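PDB 6G42: minor capsid protein, which builds the penton of the virophage mavirus, a ring of five single jelly-roll subunits that probably closes the fivefold vertices of the capsid. Local coordinates for residues 20-25 and 291-296; 29-34 and 286-291; 154-159 and 181-186; 166-171 and 192-197. All blocks are in the same frame, centred on the assembly; numbering follows the deposited sequence.

Contact 1: 20-25 and 291-296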
# COMPACT_ATOMS: atom_id res chain seq x y z
N GLN C 20 -37.95 7.34 -13.24
CA GLN C 20 -39.15 6.54 -13.54
C GLN C 20 -38.98 5.06 -13.19
O GLN C 20 -39.91 4.43 -12.69
CB GLN C 20 -39.54 6.69 -15.01
CG GLN C 20 -40.22 8.01 -15.32
CD GLN C 20 -40.48 8.21 -16.81
OE1 GLN C 20 -39.60 7.97 -17.64
NE2 GLN C 20 -41.69 8.65 -17.15
N LEU C 21 -37.79 4.52 -13.46
CA LEU C 21 -37.47 3.12 -13.21
C LEU C 21 -37.27 2.84 -11.71
O LEU C 21 -37.82 1.88 -11.17
CB LEU C 21 -36.21 2.74 -14.01
CG LEU C 21 -35.86 1.26 -14.21
CD1 LEU C 21 -36.79 0.62 -15.23
CD2 LEU C 21 -34.41 1.08 -14.65
N ALA C 22 -36.48 3.68 -11.05
CA ALA C 22 -36.06 3.47 -9.65
C ALA C 22 -36.93 4.19 -8.61
O ALA C 22 -36.96 3.78 -7.44
CB ALA C 22 -34.61 3.90 -9.48
N GLY C 23 -37.61 5.25 -9.02
CA GLY C 23 -38.40 6.08 -8.10
C GLY C 23 -37.52 7.08 -7.38
O GLY C 23 -36.29 6.93 -7.37
N PRO C 24 -38.13 8.12 -6.76
CA PRO C 24 -37.35 9.17 -6.09
C PRO C 24 -36.53 8.61 -4.93
O PRO C 24 -37.07 7.88 -4.11
CB PRO C 24 -38.43 10.13 -5.58
CG PRO C 24 -39.68 9.33 -5.51
CD PRO C 24 -39.58 8.31 -6.60
N ARG C 25 -35.24 8.92 -4.89
CA ARG C 25 -34.29 8.33 -3.93
C ARG C 25 -34.29 6.78 -3.90
O ARG C 25 -33.95 6.17 -2.89
CB ARG C 25 -34.55 8.86 -2.51
CG ARG C 25 -34.51 10.38 -2.40
CD ARG C 25 -33.98 10.80 -1.03
NE ARG C 25 -33.90 12.25 -0.90
CZ ARG C 25 -34.94 13.06 -0.67
NH1 ARG C 25 -36.18 12.59 -0.56
NH2 ARG C 25 -34.73 14.37 -0.56
N LEU C 291 -31.56 -0.08 -7.09
CA LEU C 291 -31.17 1.07 -7.93
C LEU C 291 -31.55 2.42 -7.31
O LEU C 291 -32.58 2.55 -6.63
CB LEU C 291 -31.82 0.96 -9.31
CG LEU C 291 -31.41 -0.22 -10.19
CD1 LEU C 291 -32.36 -0.40 -11.36
CD2 LEU C 291 -29.99 -0.03 -10.70
N LEU C 292 -30.70 3.42 -7.56
CA LEU C 292 -31.05 4.83 -7.44
C LEU C 292 -31.34 5.34 -8.86
O LEU C 292 -31.05 4.65 -9.84
CB LEU C 292 -29.91 5.63 -6.81
CG LEU C 292 -29.42 5.16 -5.44
CD1 LEU C 292 -28.20 5.95 -5.01
CD2 LEU C 292 -30.53 5.28 -4.41
N PRO C 293 -31.92 6.55 -8.98
CA PRO C 293 -32.05 7.14 -10.32
C PRO C 293 -30.70 7.37 -11.05
O PRO C 293 -30.66 7.30 -12.28
CB PRO C 293 -32.74 8.48 -10.04
CG PRO C 293 -33.51 8.24 -8.80
CD PRO C 293 -32.66 7.32 -7.97
N GLN C 294 -29.64 7.58 -10.27
CA GLN C 294 -28.31 7.94 -10.78
C GLN C 294 -27.36 6.74 -10.92
O GLN C 294 -26.21 6.91 -11.33
CB GLN C 294 -27.67 8.98 -9.84
CG GLN C 294 -28.57 10.18 -9.52
CD GLN C 294 -29.52 9.96 -8.34
OE1 GLN C 294 -29.73 8.83 -7.91
NE2 GLN C 294 -30.10 11.04 -7.83
N THR C 295 -27.84 5.54 -10.61
CA THR C 295 -27.01 4.34 -10.58
C THR C 295 -26.58 3.91 -11.98
O THR C 295 -27.41 3.78 -12.88
CB THR C 295 -27.76 3.16 -9.92
OG1 THR C 295 -28.09 3.49 -8.56
CG2 THR C 295 -26.92 1.87 -9.93
N VAL C 296 -25.28 3.71 -12.15
CA VAL C 296 -24.74 3.00 -13.30
C VAL C 296 -24.04 1.76 -12.78
O VAL C 296 -23.35 1.80 -11.77
CB VAL C 296 -23.75 3.86 -14.11
CG1 VAL C 296 -23.20 3.07 -15.31
CG2 VAL C 296 -24.44 5.13 -14.59
O HOH W 1 -35.50 1.48 -6.95

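Contact 2: 29-34 and 286-291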
# COMPACT_ATOMS: atom_id res chain seq x y z
N LYS C 29 -37.32 0.58 -4.99
CA LYS C 29 -36.42 -0.50 -4.60
C LYS C 29 -36.37 -1.61 -5.64
O LYS C 29 -36.50 -2.79 -5.32
CB LYS C 29 -36.79 -1.04 -3.21
CG LYS C 29 -36.88 0.04 -2.15
CD LYS C 29 -36.35 -0.41 -0.80
CE LYS C 29 -36.40 0.71 0.24
NZ LYS C 29 -35.15 1.52 0.27
N ARG C 30 -36.17 -1.20 -6.90
CA ARG C 30 -36.05 -2.14 -8.01
C ARG C 30 -34.71 -2.87 -7.90
O ARG C 30 -33.67 -2.22 -7.85
CB ARG C 30 -36.13 -1.43 -9.36
CG ARG C 30 -36.13 -2.39 -10.56
CD ARG C 30 -36.37 -1.69 -11.89
NE ARG C 30 -37.61 -0.90 -11.88
CZ ARG C 30 -38.85 -1.38 -12.00
NH1 ARG C 30 -39.07 -2.69 -12.16
NH2 ARG C 30 -39.88 -0.54 -11.96
N PRO C 31 -34.73 -4.22 -7.85
CA PRO C 31 -33.47 -4.95 -7.76
C PRO C 31 -32.55 -4.73 -8.96
O PRO C 31 -33.02 -4.56 -10.09
CB PRO C 31 -33.92 -6.42 -7.69
CG PRO C 31 -35.29 -6.37 -7.14
CD PRO C 31 -35.89 -5.13 -7.71
N VAL C 32 -31.24 -4.72 -8.70
CA VAL C 32 -30.24 -4.67 -9.76
C VAL C 32 -30.25 -6.03 -10.44
O VAL C 32 -29.86 -7.03 -9.85
CB VAL C 32 -28.83 -4.37 -9.20
CG1 VAL C 32 -27.77 -4.57 -10.27
CG2 VAL C 32 -28.76 -2.95 -8.66
N SER C 33 -30.69 -6.04 -11.70
CA SER C 33 -30.85 -7.28 -12.45
C SER C 33 -30.66 -7.03 -13.94
O SER C 33 -30.95 -5.95 -14.43
CB SER C 33 -32.22 -7.86 -12.17
OG SER C 33 -32.30 -9.19 -12.65
N VAL C 34 -30.15 -8.04 -14.64
CA VAL C 34 -29.94 -7.96 -16.09
C VAL C 34 -30.28 -9.27 -16.76
O VAL C 34 -29.86 -10.33 -16.30
CB VAL C 34 -28.47 -7.66 -16.48
CG1 VAL C 34 -28.41 -7.19 -17.92
CG2 VAL C 34 -27.86 -6.60 -15.59
N LYS C 286 -30.68 -12.44 3.59
CA LYS C 286 -30.46 -12.01 2.21
C LYS C 286 -31.38 -10.84 1.84
O LYS C 286 -32.56 -10.84 2.19
CB LYS C 286 -30.72 -13.21 1.30
CG LYS C 286 -30.19 -13.04 -0.10
CD LYS C 286 -30.29 -14.32 -0.92
CE LYS C 286 -31.69 -14.53 -1.49
NZ LYS C 286 -31.71 -15.65 -2.48
N HIS C 287 -30.84 -9.83 1.15
CA HIS C 287 -31.66 -8.76 0.56
C HIS C 287 -31.01 -8.18 -0.70
O HIS C 287 -29.78 -8.13 -0.77
CB HIS C 287 -31.98 -7.66 1.59
CG HIS C 287 -30.77 -6.97 2.14
ND1 HIS C 287 -30.45 -5.67 1.82
CD2 HIS C 287 -29.81 -7.40 2.99
CE1 HIS C 287 -29.34 -5.33 2.46
NE2 HIS C 287 -28.93 -6.36 3.17
N PRO C 288 -31.81 -7.72 -1.68
CA PRO C 288 -31.23 -7.34 -2.97
C PRO C 288 -30.59 -5.95 -2.97
O PRO C 288 -30.99 -5.07 -2.20
CB PRO C 288 -32.43 -7.38 -3.93
CG PRO C 288 -33.64 -7.21 -3.07
CD PRO C 288 -33.24 -7.36 -1.62
N LEU C 289 -29.59 -5.79 -3.84
CA LEU C 289 -29.02 -4.47 -4.15
C LEU C 289 -30.03 -3.71 -5.02
O LEU C 289 -30.47 -4.23 -6.05
CB LEU C 289 -27.68 -4.62 -4.88
CG LEU C 289 -26.97 -3.32 -5.29
CD1 LEU C 289 -26.56 -2.51 -4.07
CD2 LEU C 289 -25.77 -3.63 -6.17
N THR C 290 -30.36 -2.48 -4.62
CA THR C 290 -31.41 -1.71 -5.31
C THR C 290 -30.85 -0.50 -6.05
O THR C 290 -29.81 0.03 -5.68
CB THR C 290 -32.53 -1.27 -4.34
OG1 THR C 290 -32.00 -0.40 -3.34
CG2 THR C 290 -33.16 -2.49 -3.66
N LEU C 291 -31.56 -0.08 -7.09
CA LEU C 291 -31.17 1.07 -7.93
C LEU C 291 -31.55 2.42 -7.31
O LEU C 291 -32.58 2.55 -6.63
CB LEU C 291 -31.82 0.96 -9.31
CG LEU C 291 -31.41 -0.22 -10.19
CD1 LEU C 291 -32.36 -0.40 -11.36
CD2 LEU C 291 -29.99 -0.03 -10.70
O HOH W 1 -35.50 1.48 -6.95

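Contact 3: 154-159 and 181-186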
# COMPACT_ATOMS: atom_id res chain seq x y z
N HIS C 154 -19.37 9.51 39.46
CA HIS C 154 -19.98 8.36 38.78
C HIS C 154 -19.14 7.79 37.63
O HIS C 154 -18.14 8.38 37.21
CB HIS C 154 -21.35 8.77 38.23
CG HIS C 154 -22.24 9.43 39.24
ND1 HIS C 154 -22.21 10.79 39.48
CD2 HIS C 154 -23.19 8.92 40.06
CE1 HIS C 154 -23.10 11.09 40.41
NE2 HIS C 154 -23.71 9.97 40.78
N PHE C 155 -19.58 6.63 37.15
CA PHE C 155 -19.06 6.00 35.94
C PHE C 155 -20.19 5.79 34.93
O PHE C 155 -21.36 5.82 35.28
CB PHE C 155 -18.47 4.63 36.26
CG PHE C 155 -17.07 4.66 36.80
CD1 PHE C 155 -16.04 5.27 36.09
CD2 PHE C 155 -16.77 4.02 38.00
CE1 PHE C 155 -14.75 5.28 36.58
CE2 PHE C 155 -15.47 4.02 38.50
CZ PHE C 155 -14.46 4.65 37.79
N ILE C 156 -19.80 5.56 33.67
CA ILE C 156 -20.71 5.07 32.63
C ILE C 156 -20.47 3.57 32.47
O ILE C 156 -19.32 3.12 32.43
CB ILE C 156 -20.47 5.78 31.28
CG1 ILE C 156 -20.74 7.28 31.40
CG2 ILE C 156 -21.36 5.18 30.19
CD1 ILE C 156 -20.16 8.11 30.27
N MET C 157 -21.56 2.80 32.38
CA MET C 157 -21.52 1.34 32.23
C MET C 157 -21.92 0.94 30.82
O MET C 157 -22.87 1.49 30.27
CB MET C 157 -22.50 0.67 33.19
CG MET C 157 -22.19 0.83 34.67
SD MET C 157 -23.63 0.43 35.68
CE MET C 157 -23.91 -1.29 35.28
N PHE C 158 -21.19 -0.01 30.24
CA PHE C 158 -21.50 -0.62 28.95
C PHE C 158 -21.72 -2.11 29.20
O PHE C 158 -20.89 -2.76 29.84
CB PHE C 158 -20.31 -0.49 27.98
CG PHE C 158 -20.22 0.84 27.24
CD1 PHE C 158 -20.72 2.03 27.76
CD2 PHE C 158 -19.57 0.88 26.01
CE1 PHE C 158 -20.60 3.22 27.07
CE2 PHE C 158 -19.45 2.08 25.31
CZ PHE C 158 -19.96 3.25 25.84
N ASN C 159 -22.81 -2.67 28.68
CA ASN C 159 -23.02 -4.13 28.71
C ASN C 159 -22.13 -4.82 27.66
O ASN C 159 -21.41 -4.14 26.93
CB ASN C 159 -24.51 -4.50 28.55
CG ASN C 159 -25.03 -4.31 27.13
OD1 ASN C 159 -24.54 -3.47 26.39
ND2 ASN C 159 -26.05 -5.07 26.78
N VAL C 181 -16.61 2.37 32.05
CA VAL C 181 -15.84 3.18 31.10
C VAL C 181 -14.92 4.11 31.89
O VAL C 181 -15.38 5.06 32.53
CB VAL C 181 -16.75 3.99 30.16
CG1 VAL C 181 -15.93 4.82 29.18
CG2 VAL C 181 -17.68 3.05 29.39
N ILE C 182 -13.62 3.83 31.84
CA ILE C 182 -12.60 4.64 32.52
C ILE C 182 -12.38 5.94 31.74
O ILE C 182 -12.01 5.91 30.57
CB ILE C 182 -11.28 3.85 32.67
CG1 ILE C 182 -11.49 2.69 33.66
CG2 ILE C 182 -10.14 4.75 33.15
CD1 ILE C 182 -10.42 1.61 33.61
N LEU C 183 -12.61 7.07 32.41
CA LEU C 183 -12.49 8.41 31.81
C LEU C 183 -11.57 9.29 32.66
O LEU C 183 -11.82 9.48 33.85
CB LEU C 183 -13.87 9.06 31.72
CG LEU C 183 -14.94 8.31 30.92
CD1 LEU C 183 -16.30 8.94 31.13
CD2 LEU C 183 -14.58 8.27 29.44
N ASN C 184 -10.52 9.84 32.04
CA ASN C 184 -9.54 10.71 32.72
C ASN C 184 -9.50 12.18 32.27
O ASN C 184 -8.82 12.99 32.92
CB ASN C 184 -8.14 10.11 32.57
CG ASN C 184 -7.92 8.91 33.46
OD1 ASN C 184 -8.15 8.97 34.67
ND2 ASN C 184 -7.47 7.81 32.88
N GLU C 185 -10.20 12.52 31.19
CA GLU C 185 -10.15 13.88 30.62
C GLU C 185 -11.54 14.33 30.15
O GLU C 185 -12.47 13.52 30.09
CB GLU C 185 -9.15 13.94 29.47
CG GLU C 185 -7.80 13.30 29.81
CD GLU C 185 -6.71 13.60 28.81
OE1 GLU C 185 -7.01 13.73 27.60
OE2 GLU C 185 -5.53 13.68 29.24
N ASP C 186 -11.66 15.63 29.85
CA ASP C 186 -12.95 16.23 29.45
C ASP C 186 -13.55 15.47 28.28
O ASP C 186 -14.67 14.95 28.38
CB ASP C 186 -12.78 17.72 29.06
CG ASP C 186 -12.92 18.68 30.25
OD1 ASP C 186 -13.29 18.27 31.37
OD2 ASP C 186 -12.66 19.89 30.05

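Contact 4: 166-171 and 192-197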
# COMPACT_ATOMS: atom_id res chain seq x y z
N PHE C 166 -17.77 -1.25 20.89
CA PHE C 166 -16.98 -0.04 21.19
C PHE C 166 -15.77 -0.39 22.08
O PHE C 166 -15.47 0.28 23.06
CB PHE C 166 -17.86 1.04 21.82
CG PHE C 166 -19.07 1.39 20.99
CD1 PHE C 166 -20.26 0.67 21.13
CD2 PHE C 166 -19.03 2.41 20.06
CE1 PHE C 166 -21.37 0.98 20.36
CE2 PHE C 166 -20.14 2.73 19.30
CZ PHE C 166 -21.31 2.01 19.45
N ASN C 167 -15.07 -1.45 21.66
CA ASN C 167 -13.95 -2.07 22.41
C ASN C 167 -12.71 -1.21 22.66
O ASN C 167 -12.01 -1.42 23.64
CB ASN C 167 -13.51 -3.37 21.73
CG ASN C 167 -13.05 -3.16 20.29
OD1 ASN C 167 -11.92 -2.75 20.05
ND2 ASN C 167 -13.92 -3.45 19.33
N SER C 168 -12.45 -0.25 21.78
CA SER C 168 -11.26 0.60 21.87
C SER C 168 -11.28 1.68 22.99
O SER C 168 -10.30 2.40 23.16
CB SER C 168 -10.98 1.24 20.51
OG SER C 168 -12.16 1.79 19.96
N PHE C 169 -12.38 1.80 23.74
CA PHE C 169 -12.38 2.51 25.03
C PHE C 169 -11.66 1.65 26.08
O PHE C 169 -11.51 0.43 25.90
CB PHE C 169 -13.81 2.79 25.52
CG PHE C 169 -14.53 3.86 24.73
CD1 PHE C 169 -14.14 5.20 24.83
CD2 PHE C 169 -15.61 3.53 23.91
CE1 PHE C 169 -14.81 6.18 24.12
CE2 PHE C 169 -16.27 4.52 23.19
CZ PHE C 169 -15.87 5.84 23.29
N GLU C 170 -11.22 2.28 27.17
CA GLU C 170 -10.61 1.56 28.30
C GLU C 170 -11.71 1.08 29.25
O GLU C 170 -12.53 1.87 29.71
CB GLU C 170 -9.60 2.45 29.04
CG GLU C 170 -8.67 1.68 29.97
CD GLU C 170 -7.74 2.57 30.79
OE1 GLU C 170 -7.58 3.77 30.45
OE2 GLU C 170 -7.16 2.07 31.78
N PHE C 171 -11.71 -0.23 29.53
CA PHE C 171 -12.77 -0.86 30.33
C PHE C 171 -12.27 -1.45 31.65
O PHE C 171 -11.08 -1.70 31.82
CB PHE C 171 -13.48 -1.94 29.51
CG PHE C 171 -14.35 -1.39 28.42
CD1 PHE C 171 -15.64 -0.95 28.71
CD2 PHE C 171 -13.88 -1.28 27.12
CE1 PHE C 171 -16.45 -0.43 27.71
CE2 PHE C 171 -14.69 -0.76 26.12
CZ PHE C 171 -15.97 -0.33 26.41
N ALA C 192 -9.00 3.48 18.59
CA ALA C 192 -9.07 2.90 17.24
C ALA C 192 -10.50 2.91 16.69
O ALA C 192 -11.47 2.83 17.45
CB ALA C 192 -8.53 1.48 17.24
N SER C 193 -10.62 2.98 15.37
CA SER C 193 -11.92 2.93 14.70
C SER C 193 -12.54 1.55 14.85
O SER C 193 -11.84 0.54 14.74
CB SER C 193 -11.75 3.28 13.22
OG SER C 193 -13.01 3.43 12.59
N THR C 194 -13.85 1.51 15.14
CA THR C 194 -14.61 0.25 15.29
C THR C 194 -15.86 0.16 14.39
O THR C 194 -16.79 -0.59 14.68
CB THR C 194 -15.04 0.01 16.77
OG1 THR C 194 -15.99 1.00 17.17
CG2 THR C 194 -13.83 0.03 17.69
N LEU C 195 -15.85 0.90 13.28
CA LEU C 195 -16.96 0.87 12.34
C LEU C 195 -17.13 -0.52 11.70
O LEU C 195 -18.23 -0.90 11.31
CB LEU C 195 -16.77 1.94 11.26
CG LEU C 195 -16.53 3.39 11.71
CD1 LEU C 195 -16.48 4.32 10.50
CD2 LEU C 195 -17.61 3.86 12.69
N GLU C 196 -16.03 -1.27 11.59
CA GLU C 196 -16.06 -2.68 11.16
C GLU C 196 -16.93 -3.59 12.04
O GLU C 196 -17.47 -4.58 11.55
CB GLU C 196 -14.62 -3.24 11.06
CG GLU C 196 -13.87 -3.31 12.38
CD GLU C 196 -12.41 -3.70 12.24
OE1 GLU C 196 -12.10 -4.60 11.43
OE2 GLU C 196 -11.56 -3.13 12.96
N PHE C 197 -17.06 -3.26 13.33
CA PHE C 197 -17.93 -3.98 14.30
C PHE C 197 -19.41 -3.58 14.24
O PHE C 197 -20.24 -4.22 14.89
CB PHE C 197 -17.45 -3.73 15.74
CG PHE C 197 -16.24 -4.54 16.13
CD1 PHE C 197 -14.98 -4.21 15.65
CD2 PHE C 197 -16.36 -5.62 17.01
CE1 PHE C 197 -13.87 -4.94 16.01
CE2 PHE C 197 -15.25 -6.36 17.37
CZ PHE C 197 -14.00 -6.03 16.87

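Contact 1: 20-25 and 291-296
Ala-22 turns its methyl directly onto the backbone of 291-296: CB lies 3.6 Å from Leu-292 C, with Leu-291 CB and Pro-293 CD flanking it at slightly greater range. One residue earlier, Leu-21 has CG anti to the backbone N (chi1 -164°), which swings its end inward although CB does not aim there; its CD2 meets CD1 of Leu-291 at 4.1 Å, the two side chains meeting at a slant. Gly-23 leaves the helix 19-22 with positive phi (82°), and its carbonyl O then sits 3.4 Å from Pro-293 CG, with CD next nearest. In jelly-roll terms the helix belongs to the loop between strands B (8-15) and C (33-37), and 291-296 leads into strand I (296-305), so the contact joins the BC and HI loops. Leu-292 starts away from the partner, CD1 continuing its extended chain; the side branch CD2 comes back, 3.8 Å from Arg-25 O. Leu-292 also opens a type I turn ending at Thr-295, whose OG1 accepts from Leu-292 N at 2.8 Å and is bonded to Lys-60 O as well. A shared water donates to Ala-22 O (2.8 Å) and Leu-291 O (3.1 Å). At the subunit border, Arg-25 NH1 bonds Asp-175 O of the second subunit, and from within the turn Gln-294 NE2 hydrogen-bonds Asp-160 and Asp-161 of that same subunit.

Contact 2: 29-34 and 286-291
Pro-31 and Thr-290 form a single backbone bridge, their CA atoms 4.6 Å apart, between chain directions that differ by 96°. In the jelly roll this is the approach to strand C (33-37) meeting the HI connection, which carries the short strand 286-288 alongside strand H (272-281). Two hydrogen bonds bracket the bridge: Leu-291 N to Arg-30 O, 3.1 Å, and Val-32 N to Leu-289 O, 2.8 Å. Each acceptor also receives a CA-H...O contact, from Thr-290 and Pro-31 respectively, a weaker supplement to each bond.

Val-32 supplies the apolar centre. With chi1 at 170°, CG1 is anti to the backbone N, and this sets CG2 anti to the carbonyl carbon, where it fits between two leucines, 3.8 Å from Leu-289 CG and 3.8 Å from Leu-291 CD2. The valine and Leu-291 meet at about a right angle. Ile-15 of strand 8-15, Phe-277 of strand 272-281 and Ile-297 of strand 296-305 also touch Val-32, placing it where the two sheets of the sandwich come together.

The outer side is carried by Thr-290, Lys-29 and the two prolines. Thr-290 holds OG1 between its backbone N and carbonyl carbon (chi1 63°), which turns CG2 toward Lys-29, 3.9 Å from its CB, while the lysine chain itself leads away. Pro-31 CB rests against Pro-288 CB at 4.2 Å. The Arg-30 side chain heads back to the helix 19-22, where NE bonds Leu-21 O, and Arg-30 N donates at 2.8 Å to a water that in turn donates to Leu-291 O.

Contact 3: 154-159 and 181-186
Val-181 makes the one hydrogen bond between the segments: its N donates to Ile-156 O at 2.8 Å, and the N-H...O angle of 167° makes it nearly straight. Its two methyls are set by chi1 near 180°, with CG1 anti to the backbone N and CG2 anti to the carbonyl carbon. That second methyl lies over one face of the Phe-158 ring, 3.9 Å from the centroid and 22° off the ring normal, a CH-pi contact displaced toward the CD1–CE1 side. Val-181 CB packs at 4.3 Å against Ile-156 CB, and Val-181 O stands 3.6 Å from CD1 of Phe-155.

Ile-182 then turns its side chain from the partner strand, while its backbone pairs with Glu-170. Leu-183 comes back: CG is anti to the carbonyl carbon and the chain is extended, so CD1 reaches Ile-156 CD1 at 4.0 Å, the two branches meeting obliquely. Ile-144 of strand 141-145 touches Ile-156, Val-181 and Leu-183 alike, closing one apolar cluster. Past this point the segment drifts off into polar ties, Asn-184 N to Glu-188 OE2 and Asp-186 OD1 in a salt bridge with Arg-151.

The topology is that of neighbouring antiparallel strands, 154-158 beside 179-181, in a five-stranded sheet. This sheet belongs to the domain inserted between strands D (49-62) and E (201-207) of the jelly roll.

Contact 4: 166-171 and 192-197
Ser-168 and Ala-192 provide the hydrogen bond across this contact: Ser-168 OG donates to Ala-192 O at 2.8 Å. The hydroxyl approaches the carbonyl off its axis, at a C=O...OG angle of 140°. Ser-168 is further tied by its backbone to Asp-191, and Thr-194 OG1 bonds Gln-190 NE2 and Asp-165 O.

An amide–ring contact comes next. Asn-167 CG lies between its backbone N and carbonyl carbon (chi1 59°), which sends ND2 over the centre of the Phe-197 ring, 3.5 Å above its plane. The amide and ring planes are 57° apart, so the amide is not stacked flat on the ring. Two hydrogen bonds fix the amide: ND2 to Val-164 O, and OD1 to Gln-246 NE2 of the third subunit.

The rest is van der Waals contact. Thr-194 CG2 lies 3.3 Å from Ser-168 OG and 3.8 Å from Asn-167 ND2, the threonine and asparagine running past one another in opposite directions. Ser-168 CB meets Ala-192 CB at 4.1 Å. The Phe-166 ring, outside this contact, meets Phe-142 edge-to-face.

Residues Phe-166 to Phe-169 form a type I turn after helix 160-165. It is held to the linker that returns the chain from the inserted domain to strand E (201-207) of the jelly roll, beside the interface with the third subunit.

In the fold
Contacts 1 and 2 lie at one end of the jelly roll, share Leu-291 and the same water, and are joined directly by Arg-30 NE and Leu-21 O. Both are partly buried, but contact 2 combines two backbone bonds with apolar packing, whereas contact 1 has packing and the water alone. Contacts 3 and 4 are buried, on the other side of the chain's centre; contact 3 lies in the inserted domain and contact 4 ties that domain to its return linker. Contacts 3 and 4 touch each other through the Ile-182 N to Glu-170 O bond and Phe-158 against Phe-171. Contact 3 combines one backbone hydrogen bond with apolar and aromatic packing, whereas contact 4 is richer in polar side chains. Contacts 1 and 4 border neighbouring subunits.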